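Putative glycosidase ph117-related (Bacteroides thetaiotaomicron, PDB 5A7V) probably acts on beta-mannosides as a family GH130 enzyme, binding mannose in the central pocket of a five-bladed beta-propeller. Local coordinates at residues Tyr68-Ala80 against Leu91-Arg105. Numbering follows the deposited sequence.
Sequences YVAWESNDTFNPA and LYRAEDKSGVGIGHR. With MAN (alpha-D-mannopyranose), chain D; BMA (beta-D-mannopyranose), chain C; MAN (alpha-D-mannopyranose), chain E; SO4 (sulfate ion), chain G.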
ATOM      1  N   TYR A  68       7.130 -24.262 -15.395  1.00 18.85           N
ATOM      2  CA  TYR A  68       7.963 -23.456 -14.551  1.00 18.55           C
ATOM      3  C   TYR A  68       8.094 -22.055 -15.130  1.00 16.91           C
ATOM      4  O   TYR A  68       8.380 -21.884 -16.328  1.00 23.81           O
ATOM      5  CB  TYR A  68       9.354 -24.113 -14.378  1.00 20.99           C
ATOM      6  CG  TYR A  68       9.300 -25.224 -13.376  1.00 18.44           C
ATOM      7  CD1 TYR A  68       9.414 -24.959 -12.018  1.00 20.07           C
ATOM      8  CD2 TYR A  68       9.079 -26.489 -13.766  1.00 18.39           C
ATOM      9  CE1 TYR A  68       9.329 -25.958 -11.082  1.00 21.11           C
ATOM     10  CE2 TYR A  68       8.973 -27.538 -12.837  1.00 18.60           C
ATOM     11  CZ  TYR A  68       9.097 -27.228 -11.502  1.00 19.46           C
ATOM     12  OH  TYR A  68       8.914 -28.256 -10.589  1.00 21.61           O
ATOM     13  N   VAL A  69       7.892 -21.076 -14.259  1.00 15.26           N
ATOM     14  CA  VAL A  69       8.041 -19.668 -14.605  1.00 16.21           C
ATOM     15  C   VAL A  69       9.020 -19.007 -13.651  1.00 14.30           C
ATOM     16  O   VAL A  69       9.057 -19.336 -12.461  1.00 14.89           O
ATOM     17  CB  VAL A  69       6.694 -18.914 -14.587  1.00 20.29           C
ATOM     18  CG1 VAL A  69       5.711 -19.545 -15.525  1.00 21.66           C
ATOM     19  CG2 VAL A  69       6.079 -18.820 -13.230  1.00 21.91           C
ATOM     20  N   ALA A  70       9.810 -18.051 -14.181  1.00 14.72           N
ATOM     21  CA  ALA A  70      10.710 -17.255 -13.359  1.00 13.36           C
ATOM     22  C   ALA A  70       9.885 -16.098 -12.746  1.00 12.99           C
ATOM     23  O   ALA A  70       9.820 -14.959 -13.255  1.00 14.29           O
ATOM     24  CB  ALA A  70      11.910 -16.781 -14.170  1.00 14.12           C
ATOM     25  N   TRP A  71       9.199 -16.456 -11.659  1.00 12.73           N
ATOM     26  CA  TRP A  71       8.117 -15.651 -11.100  1.00 11.22           C
ATOM     27  C   TRP A  71       8.507 -14.307 -10.510  1.00 11.24           C
ATOM     28  O   TRP A  71       7.629 -13.460 -10.299  1.00 12.37           O
ATOM     29  CB  TRP A  71       7.394 -16.499 -10.028  1.00 12.00           C
ATOM     30  CG  TRP A  71       8.234 -16.793  -8.815  1.00 11.78           C
ATOM     31  CD1 TRP A  71       9.168 -17.770  -8.678  1.00 13.88           C
ATOM     32  CD2 TRP A  71       8.241 -16.064  -7.582  1.00 11.60           C
ATOM     33  NE1 TRP A  71       9.743 -17.718  -7.437  1.00 13.29           N
ATOM     34  CE2 TRP A  71       9.181 -16.684  -6.729  1.00 11.98           C
ATOM     35  CE3 TRP A  71       7.506 -14.975  -7.101  1.00 11.92           C
ATOM     36  CZ2 TRP A  71       9.425 -16.242  -5.430  1.00 12.00           C
ATOM     37  CZ3 TRP A  71       7.748 -14.537  -5.826  1.00 12.40           C
ATOM     38  CH2 TRP A  71       8.684 -15.173  -4.982  1.00 11.75           C
ATOM     39  N   GLU A  72       9.787 -14.109 -10.215  1.00 12.52           N
ATOM     40  CA  GLU A  72      10.255 -12.827  -9.649  1.00 11.97           C
ATOM     41  C   GLU A  72      11.439 -12.243 -10.417  1.00 11.29           C
ATOM     42  O   GLU A  72      12.274 -11.519  -9.851  1.00 12.37           O
ATOM     43  CB  GLU A  72      10.556 -12.987  -8.150  1.00 12.15           C
ATOM     44  CG  GLU A  72      11.588 -14.055  -7.859  1.00 12.39           C
ATOM     45  CD  GLU A  72      11.973 -14.201  -6.395  1.00 12.37           C
ATOM     46  OE1 GLU A  72      11.521 -13.377  -5.578  1.00 13.94           O
ATOM     47  OE2 GLU A  72      12.724 -15.178  -6.056  1.00 14.95           O
ATOM     48  N   SER A  73      11.462 -12.552 -11.710  1.00 12.62           N
ATOM     49  CA  SER A  73      12.595 -12.213 -12.519  1.00 12.76           C
ATOM     50  C   SER A  73      12.528 -10.806 -13.106  1.00 12.86           C
ATOM     51  O   SER A  73      13.578 -10.272 -13.516  1.00 14.18           O
ATOM     52  CB  SER A  73      12.765 -13.208 -13.661  1.00 13.88           C
ATOM     53  OG  SER A  73      11.662 -13.189 -14.559  1.00 16.15           O
ATOM     54  N   ASN A  74      11.348 -10.203 -13.167  1.00 12.00           N
ATOM     55  CA  ASN A  74      11.216  -8.890 -13.831  1.00 12.07           C
ATOM     56  C   ASN A  74      11.303  -7.738 -12.842  1.00 12.46           C
ATOM     57  O   ASN A  74      12.148  -6.876 -12.964  1.00 13.50           O
ATOM     58  CB  ASN A  74       9.929  -8.849 -14.649  1.00 13.55           C
ATOM     59  CG  ASN A  74      10.107  -8.304 -16.047  1.00 14.05           C
ATOM     60  OD1 ASN A  74      11.127  -7.724 -16.420  1.00 18.63           O
ATOM     61  ND2 ASN A  74       9.084  -8.515 -16.853  1.00 15.13           N
ATOM     62  N   ASP A  75      10.436  -7.757 -11.809  1.00 12.38           N
ATOM     63  CA  ASP A  75      10.246  -6.625 -10.920  1.00 11.09           C
ATOM     64  C   ASP A  75       9.673  -7.141  -9.600  1.00 10.52           C
ATOM     65  O   ASP A  75       8.855  -8.063  -9.617  1.00 12.34           O
ATOM     66  CB  ASP A  75       9.312  -5.588 -11.586  1.00 11.64           C
ATOM     67  CG  ASP A  75       9.958  -4.885 -12.794  1.00 13.14           C
ATOM     68  OD1 ASP A  75      10.872  -4.027 -12.564  1.00 14.91           O
ATOM     69  OD2 ASP A  75       9.556  -5.275 -13.918  1.00 14.72           O
ATOM     70  N   THR A  76      10.140  -6.576  -8.485  1.00  9.95           N
ATOM     71  CA  THR A  76       9.652  -6.955  -7.153  1.00  9.92           C
ATOM     72  C   THR A  76       9.351  -5.647  -6.405  1.00 10.33           C
ATOM     73  O   THR A  76      10.258  -4.826  -6.181  1.00 10.59           O
ATOM     74  CB  THR A  76      10.686  -7.767  -6.361  1.00 11.06           C
ATOM     75  OG1 THR A  76      11.950  -7.103  -6.318  1.00 11.73           O
ATOM     76  CG2 THR A  76      10.853  -9.127  -6.963  1.00 11.89           C
ATOM     77  N   PHE A  77       8.092  -5.395  -6.041  1.00  9.14           N
ATOM     78  CA  PHE A  77       7.680  -4.042  -5.632  1.00  9.51           C
ATOM     79  C   PHE A  77       6.445  -4.134  -4.732  1.00  9.13           C
ATOM     80  O   PHE A  77       6.212  -5.172  -4.108  1.00 10.18           O
ATOM     81  CB  PHE A  77       7.583  -3.087  -6.872  1.00  9.42           C
ATOM     82  CG  PHE A  77       6.602  -3.470  -7.950  1.00  9.51           C
ATOM     83  CD1 PHE A  77       6.822  -4.578  -8.767  1.00 10.63           C
ATOM     84  CD2 PHE A  77       5.471  -2.687  -8.207  1.00  9.17           C
ATOM     85  CE1 PHE A  77       5.969  -4.862  -9.807  1.00 10.57           C
ATOM     86  CE2 PHE A  77       4.609  -2.957  -9.239  1.00  9.39           C
ATOM     87  CZ  PHE A  77       4.855  -4.064 -10.054  1.00  9.56           C
ATOM     88  N   ASN A  78       5.743  -3.020  -4.582  1.00  9.15           N
ATOM     89  CA  ASN A  78       4.439  -2.859  -3.895  1.00  8.94           C
ATOM     90  C   ASN A  78       4.121  -3.943  -2.860  1.00  8.33           C
ATOM     91  O   ASN A  78       3.384  -4.881  -3.165  1.00 10.39           O
ATOM     92  CB  ASN A  78       3.356  -2.707  -4.937  1.00  9.38           C
ATOM     93  CG  ASN A  78       3.500  -1.407  -5.728  1.00  9.17           C
ATOM     94  OD1 ASN A  78       4.469  -0.663  -5.564  1.00  9.10           O
ATOM     95  ND2 ASN A  78       2.570  -1.190  -6.622  1.00  9.56           N
ATOM     96  N   PRO A  79       4.715  -3.761  -1.673  1.00  8.83           N
ATOM     97  CA  PRO A  79       4.702  -4.825  -0.657  1.00  9.64           C
ATOM     98  C   PRO A  79       3.710  -4.599   0.467  1.00  9.53           C
ATOM     99  O   PRO A  79       3.415  -3.465   0.855  1.00 10.80           O
ATOM    100  CB  PRO A  79       6.117  -4.721  -0.077  1.00 11.32           C
ATOM    101  CG  PRO A  79       6.382  -3.253  -0.098  1.00 10.65           C
ATOM    102  CD  PRO A  79       5.730  -2.751  -1.337  1.00  9.82           C
ATOM    103  N   ALA A  80       3.202  -5.706   1.035  1.00  9.59           N
ATOM    104  CA  ALA A  80       2.556  -5.683   2.358  1.00  8.40           C
ATOM    105  C   ALA A  80       3.623  -5.965   3.401  1.00  9.56           C
ATOM    106  O   ALA A  80       4.638  -6.603   3.103  1.00 10.23           O
ATOM    107  CB  ALA A  80       1.495  -6.763   2.436  1.00 10.14           C
ATOM    108  N   LEU A  91       5.281  -9.452   2.254  1.00  9.85           N
ATOM    109  CA  LEU A  91       4.751 -10.114   1.052  1.00 10.67           C
ATOM    110  C   LEU A  91       4.886  -9.117  -0.100  1.00  9.62           C
ATOM    111  O   LEU A  91       4.227  -8.086  -0.098  1.00 10.72           O
ATOM    112  CB  LEU A  91       3.318 -10.609   1.212  1.00 11.71           C
ATOM    113  CG  LEU A  91       3.140 -12.013   1.841  1.00 12.70           C
ATOM    114  CD1 LEU A  91       3.580 -12.027   3.300  1.00 14.29           C
ATOM    115  CD2 LEU A  91       1.755 -12.561   1.631  1.00 14.45           C
ATOM    116  N   TYR A  92       5.778  -9.436  -1.021  1.00 10.08           N
ATOM    117  CA  TYR A  92       6.132  -8.502  -2.104  1.00 10.04           C
ATOM    118  C   TYR A  92       5.457  -8.890  -3.412  1.00  9.43           C
ATOM    119  O   TYR A  92       5.366 -10.075  -3.772  1.00 10.78           O
ATOM    120  CB  TYR A  92       7.646  -8.347  -2.291  1.00 10.77           C
ATOM    121  CG  TYR A  92       8.453  -9.638  -2.487  1.00 10.59           C
ATOM    122  CD1 TYR A  92       8.952 -10.376  -1.385  1.00 10.85           C
ATOM    123  CD2 TYR A  92       8.734 -10.139  -3.756  1.00 10.88           C
ATOM    124  CE1 TYR A  92       9.716 -11.501  -1.573  1.00 11.48           C
ATOM    125  CE2 TYR A  92       9.522 -11.260  -3.935  1.00 12.13           C
ATOM    126  CZ  TYR A  92      10.031 -11.925  -2.848  1.00 12.19           C
ATOM    127  OH  TYR A  92      10.807 -13.063  -3.011  1.00 12.45           O
ATOM    128  N   ARG A  93       4.997  -7.876  -4.155  1.00  9.05           N
ATOM    129  CA  ARG A  93       4.468  -8.102  -5.497  1.00  9.30           C
ATOM    130  C   ARG A  93       5.632  -8.471  -6.427  1.00  8.93           C
ATOM    131  O   ARG A  93       6.532  -7.664  -6.593  1.00 11.63           O
ATOM    132  CB  ARG A  93       3.754  -6.850  -6.000  1.00  9.50           C
ATOM    133  CG  ARG A  93       3.147  -7.014  -7.375  1.00 10.07           C
ATOM    134  CD  ARG A  93       2.491  -5.748  -7.909  1.00  9.83           C
ATOM    135  NE  ARG A  93       2.029  -5.903  -9.252  1.00 10.07           N
ATOM    136  CZ  ARG A  93       1.411  -4.953  -9.963  1.00  9.39           C
ATOM    137  NH1 ARG A  93       1.011  -3.806  -9.392  1.00  9.24           N
ATOM    138  NH2 ARG A  93       1.219  -5.131 -11.267  1.00 10.47           N
ATOM    139  N   ALA A  94       5.549  -9.600  -7.093  1.00  9.89           N
ATOM    140  CA  ALA A  94       6.577 -10.072  -7.994  1.00  9.70           C
ATOM    141  C   ALA A  94       5.978 -10.332  -9.347  1.00  9.88           C
ATOM    142  O   ALA A  94       4.895 -10.917  -9.484  1.00 11.26           O
ATOM    143  CB  ALA A  94       7.181 -11.353  -7.475  1.00 11.01           C
ATOM    144  N   GLU A  95       6.670  -9.847 -10.392  1.00 10.24           N
ATOM    145  CA  GLU A  95       6.253 -10.040 -11.774  1.00 10.61           C
ATOM    146  C   GLU A  95       7.252 -10.874 -12.563  1.00 11.58           C
ATOM    147  O   GLU A  95       8.484 -10.710 -12.393  1.00 12.37           O
ATOM    148  CB  GLU A  95       6.035  -8.694 -12.488  1.00 11.56           C
ATOM    149  CG  GLU A  95       4.786  -7.978 -12.006  1.00 11.78           C
ATOM    150  CD  GLU A  95       4.584  -6.637 -12.706  1.00 11.98           C
ATOM    151  OE1 GLU A  95       5.616  -5.986 -13.100  1.00 13.01           O
ATOM    152  OE2 GLU A  95       3.391  -6.233 -12.841  1.00 12.50           O
ATOM    153  N   ASP A  96       6.685 -11.765 -13.389  1.00 11.75           N
ATOM    154  CA  ASP A  96       7.429 -12.606 -14.344  1.00 13.25           C
ATOM    155  C   ASP A  96       7.615 -11.866 -15.678  1.00 15.00           C
ATOM    156  O   ASP A  96       7.310 -10.653 -15.769  1.00 13.83           O
ATOM    157  CB  ASP A  96       6.717 -13.968 -14.467  1.00 14.54           C
ATOM    158  CG  ASP A  96       5.348 -13.889 -15.115  1.00 13.85           C
ATOM    159  OD1 ASP A  96       4.960 -12.851 -15.698  1.00 15.00           O
ATOM    160  OD2 ASP A  96       4.649 -14.940 -15.085  1.00 15.51           O
ATOM    161  N   LYS A  97       8.105 -12.581 -16.686  1.00 15.99           N
ATOM    162  CA  LYS A  97       8.390 -11.990 -18.014  1.00 15.82           C
ATOM    163  C   LYS A  97       7.345 -12.420 -19.072  1.00 17.96           C
ATOM    164  O   LYS A  97       7.646 -12.491 -20.287  1.00 19.73           O
ATOM    165  CB  LYS A  97       9.823 -12.320 -18.448  1.00 19.12           C
ATOM    166  CG  LYS A  97      10.862 -11.619 -17.580  1.00 19.39           C
ATOM    167  CD  LYS A  97      12.287 -11.913 -17.999  1.00 25.37           C
ATOM    168  CE  LYS A  97      13.277 -11.211 -17.079  1.00 27.36           C
ATOM    169  NZ  LYS A  97      14.677 -11.309 -17.569  1.00 40.76           N
ATOM    170  N   SER A  98       6.097 -12.605 -18.593  1.00 16.24           N
ATOM    171  CA  SER A  98       5.034 -13.084 -19.475  1.00 15.90           C
ATOM    172  C   SER A  98       4.392 -12.015 -20.344  1.00 16.73           C
ATOM    173  O   SER A  98       3.537 -12.325 -21.215  1.00 20.72           O
ATOM    174  CB  SER A  98       3.964 -13.836 -18.660  1.00 17.13           C
ATOM    175  OG  SER A  98       3.277 -12.932 -17.760  1.00 16.76           O
ATOM    176  N   GLY A  99       4.828 -10.767 -20.152  1.00 15.21           N
ATOM    177  CA  GLY A  99       4.422  -9.690 -21.052  1.00 16.14           C
ATOM    178  C   GLY A  99       5.308  -8.487 -20.819  1.00 16.67           C
ATOM    179  O   GLY A  99       6.116  -8.487 -19.919  1.00 16.07           O
ATOM    180  N   VAL A 100       5.170  -7.484 -21.673  1.00 15.70           N
ATOM    181  CA  VAL A 100       6.077  -6.301 -21.640  1.00 15.70           C
ATOM    182  C   VAL A 100       5.575  -5.072 -20.835  1.00 15.48           C
ATOM    183  O   VAL A 100       6.249  -4.567 -19.902  1.00 18.03           O
ATOM    184  CB  VAL A 100       6.489  -5.911 -23.089  1.00 17.41           C
ATOM    185  CG1 VAL A 100       7.329  -4.644 -23.098  1.00 20.03           C
ATOM    186  CG2 VAL A 100       7.304  -7.048 -23.706  1.00 20.26           C
ATOM    187  N   GLY A 101       4.427  -4.591 -21.225  1.00 16.30           N
ATOM    188  CA  GLY A 101       3.899  -3.360 -20.630  1.00 14.98           C
ATOM    189  C   GLY A 101       3.415  -3.472 -19.199  1.00 12.21           C
ATOM    190  O   GLY A 101       3.284  -4.559 -18.591  1.00 13.43           O
ATOM    191  N   ILE A 102       3.119  -2.323 -18.630  1.00 13.12           N
ATOM    192  CA  ILE A 102       2.603  -2.228 -17.269  1.00 13.17           C
ATOM    193  C   ILE A 102       1.254  -2.922 -17.204  1.00 12.01           C
ATOM    194  O   ILE A 102       0.372  -2.715 -18.026  1.00 14.49           O
ATOM    195  CB  ILE A 102       2.502  -0.762 -16.785  1.00 14.56           C
ATOM    196  CG1 ILE A 102       3.919  -0.242 -16.438  1.00 16.94           C
ATOM    197  CG2 ILE A 102       1.609  -0.620 -15.548  1.00 15.04           C
ATOM    198  CD1 ILE A 102       3.952   1.227 -16.141  1.00 20.49           C
ATOM    199  N   GLY A 103       1.125  -3.848 -16.229  1.00 11.29           N
ATOM    200  CA  GLY A 103      -0.073  -4.649 -16.101  1.00 11.88           C
ATOM    201  C   GLY A 103      -0.208  -5.823 -17.049  1.00 11.78           C
ATOM    202  O   GLY A 103      -1.249  -6.505 -17.075  1.00 12.96           O
ATOM    203  N   HIS A 104       0.837  -6.090 -17.844  1.00 11.24           N
ATOM    204  CA  HIS A 104       0.815  -7.173 -18.822  1.00 12.48           C
ATOM    205  C   HIS A 104       1.590  -8.396 -18.398  1.00 13.38           C
ATOM    206  O   HIS A 104       1.744  -9.325 -19.203  1.00 15.55           O
ATOM    207  CB  HIS A 104       1.336  -6.672 -20.186  1.00 14.61           C
ATOM    208  CG  HIS A 104       0.426  -5.687 -20.832  1.00 19.08           C
ATOM    209  ND1 HIS A 104       0.499  -5.362 -22.144  1.00 31.85           N
ATOM    210  CD2 HIS A 104      -0.643  -5.012 -20.342  1.00 23.75           C
ATOM    211  CE1 HIS A 104      -0.457  -4.502 -22.448  1.00 28.44           C
ATOM    212  NE2 HIS A 104      -1.116  -4.227 -21.355  1.00 27.46           N
ATOM    213  N   ARG A 105       2.062  -8.426 -17.152  1.00 11.90           N
ATOM    214  CA  ARG A 105       2.732  -9.616 -16.615  1.00 12.90           C
ATOM    215  C   ARG A 105       1.751 -10.363 -15.702  1.00 12.71           C
ATOM    216  O   ARG A 105       0.566 -10.008 -15.621  1.00 14.66           O
ATOM    217  CB  ARG A 105       3.994  -9.193 -15.823  1.00 13.52           C
ATOM    218  CG  ARG A 105       4.991  -8.333 -16.594  1.00 13.27           C
ATOM    219  CD  ARG A 105       4.716  -6.835 -16.499  1.00 12.84           C
ATOM    220  NE  ARG A 105       5.802  -6.109 -17.149  1.00 14.31           N
ATOM    221  CZ  ARG A 105       6.975  -5.866 -16.617  1.00 13.70           C
ATOM    222  NH1 ARG A 105       7.250  -6.125 -15.339  1.00 14.33           N
ATOM    223  NH2 ARG A 105       7.942  -5.314 -17.383  1.00 17.22           N
TER
HETATM  224  C1  MAN D1485      -2.414  -0.445 -13.566  0.50 13.00           C
HETATM  225  C2  MAN D1485      -1.400  -0.374 -12.505  0.50 12.93           C
HETATM  226  C3  MAN D1485      -0.682  -1.702 -12.587  0.50 11.57           C
HETATM  227  C4  MAN D1485      -1.596  -2.919 -12.532  0.50 11.20           C
HETATM  228  C5  MAN D1485      -2.780  -2.768 -13.471  0.50 11.48           C
HETATM  229  C6  MAN D1485      -3.934  -3.679 -13.111  0.50 11.66           C
HETATM  230  O1  MAN D1485      -1.974  -0.354 -14.868  0.50 15.37           O
HETATM  231  O2  MAN D1485      -1.959  -0.292 -11.199  0.50 14.58           O
HETATM  232  O3  MAN D1485       0.286  -1.878 -11.544  0.50 11.58           O
HETATM  233  O4  MAN D1485      -0.863  -4.097 -12.916  0.50 10.62           O
HETATM  234  O5  MAN D1485      -3.319  -1.461 -13.435  0.50 12.00           O
HETATM  235  O6  MAN D1485      -4.420  -3.467 -11.781  0.50 12.61           O
HETATM  236  C1  BMA C1385      -2.271  -0.340 -13.543  0.50 12.75           C
HETATM  237  C2  BMA C1385      -1.108  -0.554 -12.568  0.50 12.31           C
HETATM  238  C3  BMA C1385      -0.577  -1.959 -12.741  0.50 10.32           C
HETATM  239  C4  BMA C1385      -1.702  -2.965 -12.601  0.50 10.24           C
HETATM  240  C5  BMA C1385      -2.928  -2.565 -13.430  0.50 11.08           C
HETATM  241  C6  BMA C1385      -4.126  -3.462 -13.181  0.50 11.19           C
HETATM  242  O1  BMA C1385      -2.847   0.957 -13.546  0.50 16.46           O
HETATM  243  O2  BMA C1385      -1.555  -0.415 -11.213  0.50 12.70           O
HETATM  244  O3  BMA C1385       0.528  -2.274 -11.810  0.50  9.54           O
HETATM  245  O4  BMA C1385      -1.195  -4.233 -13.046  0.50 11.18           O
HETATM  246  O5  BMA C1385      -3.355  -1.204 -13.187  0.50 10.47           O
HETATM  247  O6  BMA C1385      -4.536  -3.478 -11.810  0.50 12.18           O
HETATM  248  C1  MAN E1386      -1.426   2.350  -9.581  1.00 14.34           C
HETATM  249  C2  MAN E1386      -1.029   1.652  -8.262  1.00 14.18           C
HETATM  250  C3  MAN E1386       0.136   0.646  -8.340  1.00 13.00           C
HETATM  251  C4  MAN E1386       1.284   1.187  -9.211  1.00 12.88           C
HETATM  252  C5  MAN E1386       0.981   2.575  -9.807  1.00 15.05           C
HETATM  253  C6  MAN E1386       2.063   3.037 -10.811  1.00 15.04           C
HETATM  254  O1  MAN E1386      -2.120   3.692  -9.347  1.00 14.66           O
HETATM  255  O2  MAN E1386      -2.214   0.978  -7.817  1.00 16.79           O
HETATM  256  O3  MAN E1386      -0.252  -0.596  -8.895  1.00 12.61           O
HETATM  257  O4  MAN E1386       2.434   1.183  -8.390  1.00 12.37           O
HETATM  258  O5  MAN E1386      -0.308   2.468 -10.489  1.00 13.86           O
HETATM  259  O6  MAN E1386       2.095   2.136 -11.926  1.00 13.68           O
HETATM  260  S   SO4 G1388       2.408  -7.416 -24.172  1.00 54.93           S
HETATM  261  O1  SO4 G1388       1.419  -8.153 -23.298  1.00 46.56           O
HETATM  262  O2  SO4 G1388       1.838  -7.416 -25.538  1.00 63.52           O
HETATM  263  O3  SO4 G1388       3.683  -8.150 -24.021  1.00 37.49           O
HETATM  264  O4  SO4 G1388       2.764  -5.995 -23.728  1.00 43.25           O
HETATM  265  O   HOH W   1       8.798  -8.146 -19.731  1.00 21.31           O
HETATM  266  O   HOH W   2      10.429  -4.256 -16.296  1.00 25.58           O
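Asp75 to Ala80 and Leu91 to Glu95 pair as antiparallel strands of a beta hairpin, their axes at 144°; strands 75-84 and 87-95 begin a four-stranded propeller blade. Phe77 exchanges two backbone bonds with Arg93, and Ala80 does the same with Leu91; between these pairs the register slips by one residue at Asn78-Pro79. A second, classic bulge sets Asn74 and Asp75 against Glu95: its carbonyl takes Asn74 N, while Glu95 N reaches Asp75 O at 2.9 Å.

Phe77 and Arg93 point the same way from the sheet. Arg93 is extended throughout, CG anti to the backbone N (chi1 -179°), which lays CD over the Phe77 face, 3.9 Å from the ring centroid, and brings Phe77 CZ over the guanidinium centre. At the guanidinium edge, where Ser107 and Asp146 also bind, Arg93 NH1 donates to BMA O3 at 2.9 Å; NH2 bonds to O4 of BMA and of the overlapping chain D alpha-mannose. Asn78 ND2 donates almost straight to O4 of the chain E mannose at 3.0 Å. Ile102 and Gly103 also line the pocket.

Beyond Phe77, Arg105 NH1 bridges two acids, Asp75 OD2 in its plane at 2.8 Å and Glu95 OE1 tilted from it. Asn74 ND2 sits over one face of this guanidinium, toward its rim, planes 6° apart, and donates to Asp96 O at 3.0 Å. On the face carrying Thr76 and Ala94, turn residues Trp71 and Glu72 close in: Tyr92 OH donates 2.7 Å to the syn side of Glu72 OE1, which also pairs with Arg122, and Trp71 CZ3 packs on Ala94 CB.

Asp75 and Glu95 come close as like charges, and the shared Arg105 probably offsets their repulsion. Phe77 over one face, Ser107 at NE and Asp146 at NH1, with a weak additional bond to Glu95, would fix Arg93's rotation toward mannose.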